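Local coordinates for manganese-dependent inorganic pyrophosphatase (Methanocaldococcus jannaschii, PDB 2EB0), which hydrolyses inorganic diphosphate to two phosphates, using two manganese ions per subunit as cofactor, at residues B[1-6]-B[52-57]; B[250-255]-B[261-266]; B[270-275]-B[283-288]. One frame throughout, in Å; residues are numbered along the deposited sequence.

Interaction 1 of 3, residues B[1-6]-B[52-57]; sequences MRYVVG and ELIESA
Val5 and Ile54 meet tip to tip, with Val5 CG2 3.8 Å from Ile54 CD1. Ile54 CD1 also lies 4.5 Å from Tyr3 CG, oblique to the phenol ring. The apolar part of the contact is therefore one methyl group set against two side chains of strand 2-5. Tyr3 and Val5 point the same way off the strand because they are two residues apart. Ile54 reaches them with CG1 placed between its backbone N and carbonyl carbon (chi1 57°) and the chain extended beyond. Ala30 of strand 28-31 touches both Val5 and Ile54, and Phe74 packs on Ile54 as well.

The polar part lies at the phenol end of Tyr3. The carboxylate of Glu52 comes to the edge of the ring, with OE1 in the ring plane and 3.9 Å from Tyr3 CE1. Ring and carboxylate planes are 80° apart, nearly perpendicular. The acid and the phenol are joined by water instead of directly. One water lies 2.9 Å from Tyr3 OH and donates to Glu52 OE2 at 3.1 Å. A second donates to Glu52 OE1, and its bond to Tyr3 OH is weak at 3.4 Å. Each carboxylate oxygen thus has its own water on the way to the same hydroxyl.

Strand 2-5 is a middle strand of the parallel sheet of the DHH domain. The short, weakly bonded strand 52-53 is outermost on one side, and Ile54 follows it in the loop. Strand 28-31 runs between them, so side chains and two waters, not backbone bonds, make the contact. The chemistry changes from apolar at Val5 and Ile54, both buried, to hydrated at exposed Glu52. The Tyr3 ring is thus buried while its hydroxyl reaches ordered water beside an exposed acid.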
ATOM      1  N   MET B   1      -5.638 -12.626 -20.339  1.00 47.14           N
ATOM      2  CA  MET B   1      -5.290 -13.525 -19.202  1.00 46.73           C
ATOM      3  C   MET B   1      -4.578 -12.765 -18.077  1.00 44.04           C
ATOM      4  O   MET B   1      -4.642 -11.536 -18.008  1.00 44.16           O
ATOM      5  CB  MET B   1      -4.405 -14.676 -19.690  1.00 69.83           C
ATOM      6  CG  MET B   1      -5.051 -15.585 -20.736  1.00 73.54           C
ATOM      7  SD  MET B   1      -5.217 -14.824 -22.368  1.00 78.38           S
ATOM      8  CE  MET B   1      -6.939 -14.291 -22.341  1.00 77.39           C
ATOM      9  N   ARG B   2      -3.898 -13.506 -17.207  1.00 33.37           N
ATOM     10  CA  ARG B   2      -3.177 -12.926 -16.072  1.00 31.74           C
ATOM     11  C   ARG B   2      -1.699 -12.659 -16.399  1.00 29.14           C
ATOM     12  O   ARG B   2      -0.970 -13.559 -16.794  1.00 27.68           O
ATOM     13  CB  ARG B   2      -3.288 -13.865 -14.865  1.00 44.55           C
ATOM     14  CG  ARG B   2      -2.825 -13.260 -13.555  1.00 46.71           C
ATOM     15  CD  ARG B   2      -2.817 -14.294 -12.448  1.00 49.60           C
ATOM     16  NE  ARG B   2      -4.140 -14.855 -12.185  1.00 55.49           N
ATOM     17  CZ  ARG B   2      -5.175 -14.154 -11.733  1.00 56.34           C
ATOM     18  NH1 ARG B   2      -5.048 -12.859 -11.494  1.00 57.35           N
ATOM     19  NH2 ARG B   2      -6.340 -14.752 -11.512  1.00 57.74           N
ATOM     20  N   TYR B   3      -1.275 -11.413 -16.209  1.00 29.99           N
ATOM     21  CA  TYR B   3       0.087 -10.980 -16.496  1.00 27.44           C
ATOM     22  C   TYR B   3       0.763 -10.295 -15.310  1.00 26.76           C
ATOM     23  O   TYR B   3       0.127  -9.543 -14.568  1.00 26.72           O
ATOM     24  CB  TYR B   3       0.077  -9.976 -17.650  1.00 29.06           C
ATOM     25  CG  TYR B   3      -0.401 -10.518 -18.977  1.00 29.45           C
ATOM     26  CD1 TYR B   3       0.488 -11.115 -19.864  1.00 27.70           C
ATOM     27  CD2 TYR B   3      -1.744 -10.430 -19.347  1.00 29.28           C
ATOM     28  CE1 TYR B   3       0.063 -11.612 -21.085  1.00 30.34           C
ATOM     29  CE2 TYR B   3      -2.184 -10.931 -20.569  1.00 31.34           C
ATOM     30  CZ  TYR B   3      -1.272 -11.521 -21.433  1.00 31.96           C
ATOM     31  OH  TYR B   3      -1.693 -12.033 -22.638  1.00 34.12           O
ATOM     32  N   VAL B   4       2.057 -10.556 -15.147  1.00 22.68           N
ATOM     33  CA  VAL B   4       2.864  -9.916 -14.110  1.00 20.65           C
ATOM     34  C   VAL B   4       3.719  -8.924 -14.909  1.00 20.37           C
ATOM     35  O   VAL B   4       4.478  -9.329 -15.789  1.00 19.20           O
ATOM     36  CB  VAL B   4       3.786 -10.928 -13.382  1.00 18.96           C
ATOM     37  CG1 VAL B   4       4.657 -10.194 -12.353  1.00 17.91           C
ATOM     38  CG2 VAL B   4       2.949 -12.002 -12.695  1.00 16.71           C
ATOM     39  N   VAL B   5       3.586  -7.631 -14.624  1.00 19.82           N
ATOM     40  CA  VAL B   5       4.335  -6.633 -15.379  1.00 20.78           C
ATOM     41  C   VAL B   5       5.067  -5.601 -14.540  1.00 18.32           C
ATOM     42  O   VAL B   5       4.597  -5.189 -13.480  1.00 17.22           O
ATOM     43  CB  VAL B   5       3.422  -5.845 -16.346  1.00 41.99           C
ATOM     44  CG1 VAL B   5       4.248  -5.302 -17.496  1.00 41.93           C
ATOM     45  CG2 VAL B   5       2.301  -6.725 -16.857  1.00 45.28           C
ATOM     46  N   GLY B   6       6.229  -5.192 -15.038  1.00 16.16           N
ATOM     47  CA  GLY B   6       7.026  -4.184 -14.373  1.00 15.06           C
ATOM     48  C   GLY B   6       6.654  -2.835 -14.959  1.00 15.64           C
ATOM     49  O   GLY B   6       5.673  -2.720 -15.691  1.00 17.45           O
ATOM     50  N   GLU B  52       7.456 -11.135 -22.968  1.00 27.44           N
ATOM     51  CA  GLU B  52       6.727 -10.510 -24.068  1.00 30.02           C
ATOM     52  C   GLU B  52       6.365  -9.059 -23.742  1.00 29.85           C
ATOM     53  O   GLU B  52       6.086  -8.712 -22.594  1.00 31.23           O
ATOM     54  CB  GLU B  52       5.449 -11.296 -24.386  1.00 31.42           C
ATOM     55  CG  GLU B  52       4.277 -10.977 -23.463  1.00 33.80           C
ATOM     56  CD  GLU B  52       3.009 -11.705 -23.859  1.00 32.76           C
ATOM     57  OE1 GLU B  52       2.878 -12.903 -23.526  1.00 33.07           O
ATOM     58  OE2 GLU B  52       2.148 -11.081 -24.516  1.00 32.17           O
ATOM     59  N   LEU B  53       6.376  -8.219 -24.768  1.00 29.68           N
ATOM     60  CA  LEU B  53       6.046  -6.809 -24.625  1.00 28.94           C
ATOM     61  C   LEU B  53       4.546  -6.554 -24.801  1.00 29.34           C
ATOM     62  O   LEU B  53       3.952  -7.021 -25.759  1.00 31.55           O
ATOM     63  CB  LEU B  53       6.799  -5.994 -25.675  1.00 18.53           C
ATOM     64  CG  LEU B  53       6.334  -4.541 -25.826  1.00 18.01           C
ATOM     65  CD1 LEU B  53       6.939  -3.668 -24.714  1.00 16.41           C
ATOM     66  CD2 LEU B  53       6.760  -4.025 -27.184  1.00 19.30           C
ATOM     67  N   ILE B  54       3.934  -5.827 -23.872  1.00 24.91           N
ATOM     68  CA  ILE B  54       2.514  -5.486 -23.990  1.00 26.23           C
ATOM     69  C   ILE B  54       2.380  -3.992 -23.755  1.00 27.43           C
ATOM     70  O   ILE B  54       3.319  -3.353 -23.277  1.00 27.42           O
ATOM     71  CB  ILE B  54       1.631  -6.237 -22.981  1.00 25.55           C
ATOM     72  CG1 ILE B  54       2.098  -5.956 -21.552  1.00 23.58           C
ATOM     73  CG2 ILE B  54       1.650  -7.712 -23.295  1.00 26.92           C
ATOM     74  CD1 ILE B  54       1.286  -6.661 -20.505  1.00 19.67           C
ATOM     75  N   GLU B  55       1.221  -3.431 -24.077  1.00 27.80           N
ATOM     76  CA  GLU B  55       1.028  -1.994 -23.927  1.00 28.67           C
ATOM     77  C   GLU B  55      -0.328  -1.606 -23.364  1.00 27.31           C
ATOM     78  O   GLU B  55      -0.493  -0.508 -22.834  1.00 26.93           O
ATOM     79  CB  GLU B  55       1.216  -1.318 -25.284  1.00 76.03           C
ATOM     80  CG  GLU B  55       2.572  -1.572 -25.918  1.00 86.66           C
ATOM     81  CD  GLU B  55       2.480  -1.838 -27.409  1.00 91.85           C
ATOM     82  OE1 GLU B  55       1.923  -0.988 -28.138  1.00 93.34           O
ATOM     83  OE2 GLU B  55       2.969  -2.902 -27.848  1.00 93.69           O
ATOM     84  N   SER B  56      -1.298  -2.500 -23.487  1.00 24.24           N
ATOM     85  CA  SER B  56      -2.641  -2.217 -23.010  1.00 25.00           C
ATOM     86  C   SER B  56      -3.101  -3.228 -21.969  1.00 24.08           C
ATOM     87  O   SER B  56      -2.911  -4.430 -22.132  1.00 23.80           O
ATOM     88  CB  SER B  56      -3.612  -2.204 -24.195  1.00 28.07           C
ATOM     89  OG  SER B  56      -4.950  -2.078 -23.756  1.00 30.38           O
ATOM     90  N   ALA B  57      -3.714  -2.733 -20.900  1.00 23.41           N
ATOM     91  CA  ALA B  57      -4.187  -3.602 -19.835  1.00 24.79           C
ATOM     92  C   ALA B  57      -5.628  -4.020 -20.065  1.00 25.86           C
ATOM     93  O   ALA B  57      -6.135  -4.909 -19.381  1.00 25.39           O
ATOM     94  CB  ALA B  57      -4.068  -2.893 -18.498  1.00 35.69           C
TER
HETATM   95  O   HOH W   1       0.272 -14.470 -23.882  1.00 38.19           O
HETATM   96  O   HOH W   2      -0.789 -10.098 -24.612  1.00 51.26           O

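Interaction 2 of 3, residues B[250-255]-B[261-266]; sequences VFLITD and SEALVV
Phe251 and Leu264 form a hydrogen-bonded pair in an antiparallel beta hairpin, made by strands 248-255 and 260-267 of the DHHA2 domain. Ile253 and Glu262 form the next such pair. The bond from Ile253 N to Glu262 O is nearly straight, at 178°. Glu262 N returns a bond to Ile253 O from above the carbonyl plane.

Side chains alternate between the two faces of the sheet. Phe251, Ile253, Glu262 and Leu264 share one face. Phe251 CB lies 4.1 Å from Leu264 CB, but the ring then leads away from the partner strand, because CG stands opposite the backbone N (chi1 -166°). The Phe251 side chain touches Leu237 of helix 230-243. Ile253 and Glu262 lie side by side and point the same way. The Glu262 chain is extended, which brings OE1 4.1 Å from Ile253 CD1 and to a salt bridge with Lys230. The acid thus runs along an apolar neighbour before its charge is met on the helix. Leu264 CD1 also lies 4.1 Å from Phe251 CB.

Val250, Leu252, Thr254, Ser261 and Ala263 lie on the other face. The small Ala263 CB is flanked by Val250 CG1 and Leu252 CD2, each 4.1 Å away. Phe272 of helix 269-275 packs on Val250 and Ala263 here.

At the turn end of the hairpin, Thr254 and Ser261 make a non-hydrogen-bonded backbone pair whose CA atoms are 4.2 Å apart. Both hydroxyls are turned opposite their own carbonyl carbons, at chi1 near -60°. Gln217 NE2 also bonds Thr254 OG1, and Ser261 OG bonds Val290 O. Between the strands, Thr254 OG1 donates to Ser261 OG over 2.7 Å.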
ATOM      1  N   VAL B 250      14.407  16.387 -13.255  1.00 22.45           N
ATOM      2  CA  VAL B 250      15.687  16.227 -12.576  1.00 21.88           C
ATOM      3  C   VAL B 250      16.332  14.981 -13.178  1.00 22.71           C
ATOM      4  O   VAL B 250      15.688  13.934 -13.278  1.00 23.60           O
ATOM      5  CB  VAL B 250      15.489  15.998 -11.059  1.00 29.02           C
ATOM      6  CG1 VAL B 250      16.825  15.691 -10.390  1.00 29.81           C
ATOM      7  CG2 VAL B 250      14.833  17.214 -10.432  1.00 28.65           C
ATOM      8  N   PHE B 251      17.586  15.105 -13.606  1.00 25.22           N
ATOM      9  CA  PHE B 251      18.302  13.976 -14.175  1.00 24.66           C
ATOM     10  C   PHE B 251      19.530  13.736 -13.324  1.00 24.94           C
ATOM     11  O   PHE B 251      20.380  14.621 -13.175  1.00 25.10           O
ATOM     12  CB  PHE B 251      18.741  14.252 -15.601  1.00 21.79           C
ATOM     13  CG  PHE B 251      19.170  13.021 -16.336  1.00 24.26           C
ATOM     14  CD1 PHE B 251      18.224  12.159 -16.875  1.00 24.73           C
ATOM     15  CD2 PHE B 251      20.520  12.699 -16.458  1.00 22.73           C
ATOM     16  CE1 PHE B 251      18.611  10.992 -17.526  1.00 26.04           C
ATOM     17  CE2 PHE B 251      20.917  11.535 -17.105  1.00 23.01           C
ATOM     18  CZ  PHE B 251      19.958  10.679 -17.640  1.00 26.31           C
ATOM     19  N   LEU B 252      19.620  12.530 -12.778  1.00 25.28           N
ATOM     20  CA  LEU B 252      20.725  12.169 -11.908  1.00 25.35           C
ATOM     21  C   LEU B 252      21.889  11.485 -12.610  1.00 25.33           C
ATOM     22  O   LEU B 252      21.752  10.369 -13.126  1.00 25.96           O
ATOM     23  CB  LEU B 252      20.220  11.254 -10.788  1.00 16.24           C
ATOM     24  CG  LEU B 252      19.040  11.791  -9.982  1.00 16.74           C
ATOM     25  CD1 LEU B 252      18.508  10.704  -9.059  1.00 19.53           C
ATOM     26  CD2 LEU B 252      19.459  13.028  -9.207  1.00 17.44           C
ATOM     27  N   ILE B 253      23.033  12.163 -12.643  1.00 15.70           N
ATOM     28  CA  ILE B 253      24.232  11.567 -13.215  1.00 14.98           C
ATOM     29  C   ILE B 253      24.878  10.970 -11.971  1.00 14.83           C
ATOM     30  O   ILE B 253      25.543  11.669 -11.219  1.00 16.14           O
ATOM     31  CB  ILE B 253      25.166  12.614 -13.823  1.00 17.35           C
ATOM     32  CG1 ILE B 253      24.468  13.305 -14.993  1.00 20.65           C
ATOM     33  CG2 ILE B 253      26.456  11.948 -14.284  1.00 19.74           C
ATOM     34  CD1 ILE B 253      25.289  14.431 -15.634  1.00 19.75           C
ATOM     35  N   THR B 254      24.638   9.686 -11.743  1.00 14.73           N
ATOM     36  CA  THR B 254      25.143   9.004 -10.557  1.00 16.24           C
ATOM     37  C   THR B 254      26.553   8.410 -10.690  1.00 16.99           C
ATOM     38  O   THR B 254      26.830   7.549 -11.532  1.00 15.32           O
ATOM     39  CB  THR B 254      24.133   7.915 -10.123  1.00 19.76           C
ATOM     40  OG1 THR B 254      22.886   8.546  -9.803  1.00 22.96           O
ATOM     41  CG2 THR B 254      24.630   7.144  -8.913  1.00 20.20           C
ATOM     42  N   ASP B 255      27.446   8.905  -9.846  1.00 21.37           N
ATOM     43  CA  ASP B 255      28.825   8.453  -9.828  1.00 22.08           C
ATOM     44  C   ASP B 255      28.894   7.265  -8.874  1.00 21.39           C
ATOM     45  O   ASP B 255      28.916   7.431  -7.660  1.00 22.14           O
ATOM     46  CB  ASP B 255      29.717   9.587  -9.341  1.00 28.50           C
ATOM     47  CG  ASP B 255      31.182   9.234  -9.380  1.00 31.28           C
ATOM     48  OD1 ASP B 255      31.941  10.010 -10.000  1.00 32.40           O
ATOM     49  OD2 ASP B 255      31.570   8.193  -8.795  1.00 28.48           O
ATOM     50  N   SER B 261      25.413  12.023  -6.790  1.00 27.86           N
ATOM     51  CA  SER B 261      24.784  12.313  -8.067  1.00 27.42           C
ATOM     52  C   SER B 261      24.797  13.781  -8.428  1.00 27.59           C
ATOM     53  O   SER B 261      24.571  14.636  -7.579  1.00 29.45           O
ATOM     54  CB  SER B 261      23.332  11.828  -8.068  1.00 16.96           C
ATOM     55  OG  SER B 261      23.252  10.427  -7.883  1.00 18.22           O
ATOM     56  N   GLU B 262      25.066  14.064  -9.695  1.00 29.99           N
ATOM     57  CA  GLU B 262      25.038  15.437 -10.172  1.00 32.38           C
ATOM     58  C   GLU B 262      23.611  15.586 -10.666  1.00 31.26           C
ATOM     59  O   GLU B 262      23.196  14.888 -11.588  1.00 31.88           O
ATOM     60  CB  GLU B 262      25.999  15.657 -11.340  1.00 37.60           C
ATOM     61  CG  GLU B 262      26.122  17.121 -11.728  1.00 44.69           C
ATOM     62  CD  GLU B 262      26.858  17.339 -13.040  1.00 48.41           C
ATOM     63  OE1 GLU B 262      27.877  16.657 -13.287  1.00 48.74           O
ATOM     64  OE2 GLU B 262      26.424  18.211 -13.822  1.00 52.09           O
ATOM     65  N   ALA B 263      22.851  16.474 -10.046  1.00 20.45           N
ATOM     66  CA  ALA B 263      21.476  16.664 -10.465  1.00 20.66           C
ATOM     67  C   ALA B 263      21.328  17.791 -11.473  1.00 19.23           C
ATOM     68  O   ALA B 263      21.787  18.902 -11.235  1.00 17.31           O
ATOM     69  CB  ALA B 263      20.602  16.942  -9.254  1.00 28.55           C
ATOM     70  N   LEU B 264      20.701  17.489 -12.605  1.00 24.15           N
ATOM     71  CA  LEU B 264      20.435  18.493 -13.630  1.00 24.48           C
ATOM     72  C   LEU B 264      19.012  18.947 -13.328  1.00 24.98           C
ATOM     73  O   LEU B 264      18.110  18.116 -13.204  1.00 23.14           O
ATOM     74  CB  LEU B 264      20.493  17.889 -15.030  1.00 19.28           C
ATOM     75  CG  LEU B 264      21.789  17.215 -15.490  1.00 22.27           C
ATOM     76  CD1 LEU B 264      21.658  16.859 -16.967  1.00 20.07           C
ATOM     77  CD2 LEU B 264      22.972  18.143 -15.284  1.00 24.29           C
ATOM     78  N   VAL B 265      18.808  20.256 -13.209  1.00 25.36           N
ATOM     79  CA  VAL B 265      17.489  20.772 -12.871  1.00 26.86           C
ATOM     80  C   VAL B 265      16.842  21.600 -13.975  1.00 27.22           C
ATOM     81  O   VAL B 265      17.388  22.610 -14.417  1.00 28.53           O
ATOM     82  CB  VAL B 265      17.560  21.596 -11.572  1.00 23.75           C
ATOM     83  CG1 VAL B 265      16.161  22.011 -11.135  1.00 25.82           C
ATOM     84  CG2 VAL B 265      18.227  20.773 -10.482  1.00 24.54           C
ATOM     85  N   VAL B 266      15.663  21.162 -14.405  1.00 26.34           N
ATOM     86  CA  VAL B 266      14.926  21.831 -15.467  1.00 25.75           C
ATOM     87  C   VAL B 266      13.488  22.148 -15.053  1.00 26.17           C
ATOM     88  O   VAL B 266      12.748  21.261 -14.603  1.00 22.43           O
ATOM     89  CB  VAL B 266      14.878  20.952 -16.732  1.00 33.60           C
ATOM     90  CG1 VAL B 266      14.462  21.789 -17.931  1.00 34.34           C
ATOM     91  CG2 VAL B 266      16.231  20.301 -16.965  1.00 36.72           C
TER

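Interaction 3 of 3, residues B[270-275]-B[283-288]; sequences EMFEKA and NSVFLE
The ring of Phe272 is the flat group of this contact, and both its neighbours on strand 284-287 come to it obliquely. Val285 CG2 lies 3.7 Å from Phe272 CE2. Leu287 CD1 lies 4.2 Å from Phe272 CZ. Phe276 also meets this ring, their planes turned by about 35°.

With chi1 at 179°, the Phe272 ring is held out from the helix, trans to its own nitrogen, and its far end does the touching. The side chains of Phe272 and Val285 run antiparallel and overlap alongside. Val285 presents CG2, the branch set between its backbone N and carbonyl carbon. Val285 and Leu287 are two residues apart and point the same way, so both can reach one ring. The contact between the segments is wholly apolar.

Val265 of strand 260-267 also touches Phe272, and Val280 touches both Phe272 and Val285. The Phe272 side chain reaches three neighbouring strands of the sheet. Ala275 on the same helix rests on Leu301 and Ala304 of helix 293-306. The arrangement is typical of an alpha/beta layer: a short helix packs one aromatic side chain on a face of the mixed DHHA2 sheet, near its outermost strand 284-287.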
ATOM      1  N   GLU B 270      13.005  26.368  -8.186  1.00 38.78           N
ATOM      2  CA  GLU B 270      12.647  26.847  -6.854  1.00 39.41           C
ATOM      3  C   GLU B 270      12.211  25.686  -5.967  1.00 36.01           C
ATOM      4  O   GLU B 270      12.692  25.533  -4.843  1.00 36.61           O
ATOM      5  CB  GLU B 270      11.501  27.865  -6.938  1.00 59.60           C
ATOM      6  CG  GLU B 270      11.655  28.917  -8.034  1.00 64.79           C
ATOM      7  CD  GLU B 270      11.514  28.336  -9.435  1.00 66.03           C
ATOM      8  OE1 GLU B 270      10.446  27.769  -9.744  1.00 65.69           O
ATOM      9  OE2 GLU B 270      12.472  28.444 -10.230  1.00 69.39           O
ATOM     10  N   MET B 271      11.296  24.868  -6.481  1.00 30.56           N
ATOM     11  CA  MET B 271      10.789  23.731  -5.729  1.00 27.96           C
ATOM     12  C   MET B 271      11.889  22.730  -5.394  1.00 25.96           C
ATOM     13  O   MET B 271      11.835  22.062  -4.363  1.00 26.53           O
ATOM     14  CB  MET B 271       9.675  23.033  -6.504  1.00 31.44           C
ATOM     15  CG  MET B 271       8.876  22.056  -5.649  1.00 31.58           C
ATOM     16  SD  MET B 271       8.121  22.822  -4.179  1.00 35.86           S
ATOM     17  CE  MET B 271       6.455  23.155  -4.810  1.00 32.90           C
ATOM     18  N   PHE B 272      12.886  22.640  -6.270  1.00 27.20           N
ATOM     19  CA  PHE B 272      14.017  21.734  -6.086  1.00 25.33           C
ATOM     20  C   PHE B 272      14.901  22.251  -4.954  1.00 27.30           C
ATOM     21  O   PHE B 272      15.248  21.519  -4.019  1.00 27.09           O
ATOM     22  CB  PHE B 272      14.847  21.662  -7.369  1.00 16.88           C
ATOM     23  CG  PHE B 272      16.054  20.774  -7.260  1.00 16.48           C
ATOM     24  CD1 PHE B 272      15.967  19.419  -7.558  1.00 17.48           C
ATOM     25  CD2 PHE B 272      17.276  21.292  -6.839  1.00 16.42           C
ATOM     26  CE1 PHE B 272      17.081  18.586  -7.441  1.00 15.95           C
ATOM     27  CE2 PHE B 272      18.397  20.474  -6.714  1.00 14.24           C
ATOM     28  CZ  PHE B 272      18.298  19.113  -7.017  1.00 16.30           C
ATOM     29  N   GLU B 273      15.268  23.522  -5.062  1.00 29.24           N
ATOM     30  CA  GLU B 273      16.108  24.161  -4.065  1.00 31.20           C
ATOM     31  C   GLU B 273      15.450  24.084  -2.695  1.00 28.94           C
ATOM     32  O   GLU B 273      16.131  23.980  -1.683  1.00 29.05           O
ATOM     33  CB  GLU B 273      16.365  25.616  -4.451  1.00 34.92           C
ATOM     34  CG  GLU B 273      17.345  25.786  -5.597  1.00 36.83           C
ATOM     35  CD  GLU B 273      17.443  27.232  -6.058  1.00 38.82           C
ATOM     36  OE1 GLU B 273      18.466  27.596  -6.686  1.00 39.36           O
ATOM     37  OE2 GLU B 273      16.488  28.001  -5.799  1.00 36.95           O
ATOM     38  N   LYS B 274      14.123  24.140  -2.672  1.00 31.16           N
ATOM     39  CA  LYS B 274      13.390  24.056  -1.416  1.00 31.27           C
ATOM     40  C   LYS B 274      13.482  22.614  -0.921  1.00 31.43           C
ATOM     41  O   LYS B 274      13.751  22.350   0.251  1.00 30.86           O
ATOM     42  CB  LYS B 274      11.922  24.437  -1.631  1.00 30.99           C
ATOM     43  CG  LYS B 274      11.058  24.280  -0.388  1.00 32.37           C
ATOM     44  CD  LYS B 274       9.577  24.430  -0.703  1.00 34.90           C
ATOM     45  CE  LYS B 274       8.723  24.054   0.499  1.00 38.58           C
ATOM     46  NZ  LYS B 274       7.272  23.915   0.161  1.00 40.98           N
ATOM     47  N   ALA B 275      13.271  21.682  -1.841  1.00 27.56           N
ATOM     48  CA  ALA B 275      13.314  20.266  -1.520  1.00 26.33           C
ATOM     49  C   ALA B 275      14.660  19.823  -0.940  1.00 25.52           C
ATOM     50  O   ALA B 275      14.699  18.991  -0.036  1.00 26.07           O
ATOM     51  CB  ALA B 275      12.986  19.446  -2.780  1.00 19.53           C
ATOM     52  N   ASN B 283      22.728  25.174 -13.855  1.00 30.48           N
ATOM     53  CA  ASN B 283      21.525  24.371 -14.063  1.00 29.42           C
ATOM     54  C   ASN B 283      21.627  23.007 -13.369  1.00 27.21           C
ATOM     55  O   ASN B 283      20.774  22.139 -13.559  1.00 25.33           O
ATOM     56  CB  ASN B 283      21.262  24.192 -15.556  1.00 48.28           C
ATOM     57  CG  ASN B 283      22.489  23.736 -16.313  1.00 52.33           C
ATOM     58  OD1 ASN B 283      22.471  23.625 -17.538  1.00 54.37           O
ATOM     59  ND2 ASN B 283      23.568  23.468 -15.587  1.00 54.73           N
ATOM     60  N   SER B 284      22.667  22.828 -12.559  1.00 33.48           N
ATOM     61  CA  SER B 284      22.864  21.572 -11.845  1.00 33.94           C
ATOM     62  C   SER B 284      23.581  21.751 -10.505  1.00 32.41           C
ATOM     63  O   SER B 284      24.075  22.831 -10.184  1.00 32.87           O
ATOM     64  CB  SER B 284      23.654  20.587 -12.716  1.00 32.86           C
ATOM     65  OG  SER B 284      24.981  21.036 -12.932  1.00 31.90           O
ATOM     66  N   VAL B 285      23.624  20.674  -9.728  1.00 30.38           N
ATOM     67  CA  VAL B 285      24.283  20.669  -8.427  1.00 28.28           C
ATOM     68  C   VAL B 285      24.652  19.229  -8.089  1.00 27.87           C
ATOM     69  O   VAL B 285      23.916  18.297  -8.422  1.00 26.55           O
ATOM     70  CB  VAL B 285      23.358  21.202  -7.295  1.00 34.99           C
ATOM     71  CG1 VAL B 285      23.153  22.691  -7.435  1.00 38.37           C
ATOM     72  CG2 VAL B 285      22.020  20.490  -7.339  1.00 34.48           C
ATOM     73  N   PHE B 286      25.788  19.044  -7.429  1.00 27.97           N
ATOM     74  CA  PHE B 286      26.202  17.704  -7.048  1.00 27.93           C
ATOM     75  C   PHE B 286      25.625  17.385  -5.678  1.00 27.55           C
ATOM     76  O   PHE B 286      25.852  18.122  -4.722  1.00 27.70           O
ATOM     77  CB  PHE B 286      27.719  17.591  -6.975  1.00 24.16           C
ATOM     78  CG  PHE B 286      28.198  16.188  -6.751  1.00 27.22           C
ATOM     79  CD1 PHE B 286      28.067  15.229  -7.755  1.00 26.71           C
ATOM     80  CD2 PHE B 286      28.763  15.815  -5.539  1.00 25.68           C
ATOM     81  CE1 PHE B 286      28.493  13.917  -7.551  1.00 27.22           C
ATOM     82  CE2 PHE B 286      29.192  14.505  -5.323  1.00 28.32           C
ATOM     83  CZ  PHE B 286      29.056  13.553  -6.333  1.00 28.30           C
ATOM     84  N   LEU B 287      24.875  16.292  -5.586  1.00 20.02           N
ATOM     85  CA  LEU B 287      24.291  15.897  -4.314  1.00 21.51           C
ATOM     86  C   LEU B 287      25.135  14.785  -3.697  1.00 21.85           C
ATOM     87  O   LEU B 287      25.162  13.647  -4.188  1.00 21.52           O
ATOM     88  CB  LEU B 287      22.847  15.434  -4.518  1.00 24.35           C
ATOM     89  CG  LEU B 287      21.914  16.513  -5.077  1.00 25.06           C
ATOM     90  CD1 LEU B 287      20.527  15.947  -5.289  1.00 26.21           C
ATOM     91  CD2 LEU B 287      21.860  17.686  -4.116  1.00 26.02           C
ATOM     92  N   GLU B 288      25.830  15.133  -2.621  1.00 25.55           N
ATOM     93  CA  GLU B 288      26.698  14.195  -1.916  1.00 27.39           C
ATOM     94  C   GLU B 288      25.958  13.055  -1.237  1.00 24.31           C
ATOM     95  O   GLU B 288      24.998  13.276  -0.503  1.00 24.38           O
ATOM     96  CB  GLU B 288      27.543  14.939  -0.877  1.00 47.44           C
ATOM     97  CG  GLU B 288      28.945  15.278  -1.345  1.00 53.69           C
ATOM     98  CD  GLU B 288      29.849  14.054  -1.403  1.00 58.96           C
ATOM     99  OE1 GLU B 288      30.058  13.412  -0.349  1.00 63.05           O
ATOM    100  OE2 GLU B 288      30.352  13.732  -2.500  1.00 60.55           O
TER

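From the N terminus, interaction 1 comes first. It closes a 45-residue connection that is about half helix, and joins the inner strand 2-5 to the outermost strand 52-53 of the parallel DHH sheet. Interaction 2 closes the short turn of the hairpin 250-255/261-266. Interaction 3 closes the seven residues between 270-275 and 283-288. The three follow in series, with neither nesting nor crossing. Interactions 2 and 3 have centres about 9 Å apart and share the mixed DHHA2 sheet, where strands 260-267 and 284-287 are neighbours. They touch through probable backbone hydrogen bonds, Ser261 O with Leu287 N and Ala263 N with Val285 O. Interaction 1 lies on the opposite side of the chain's centre.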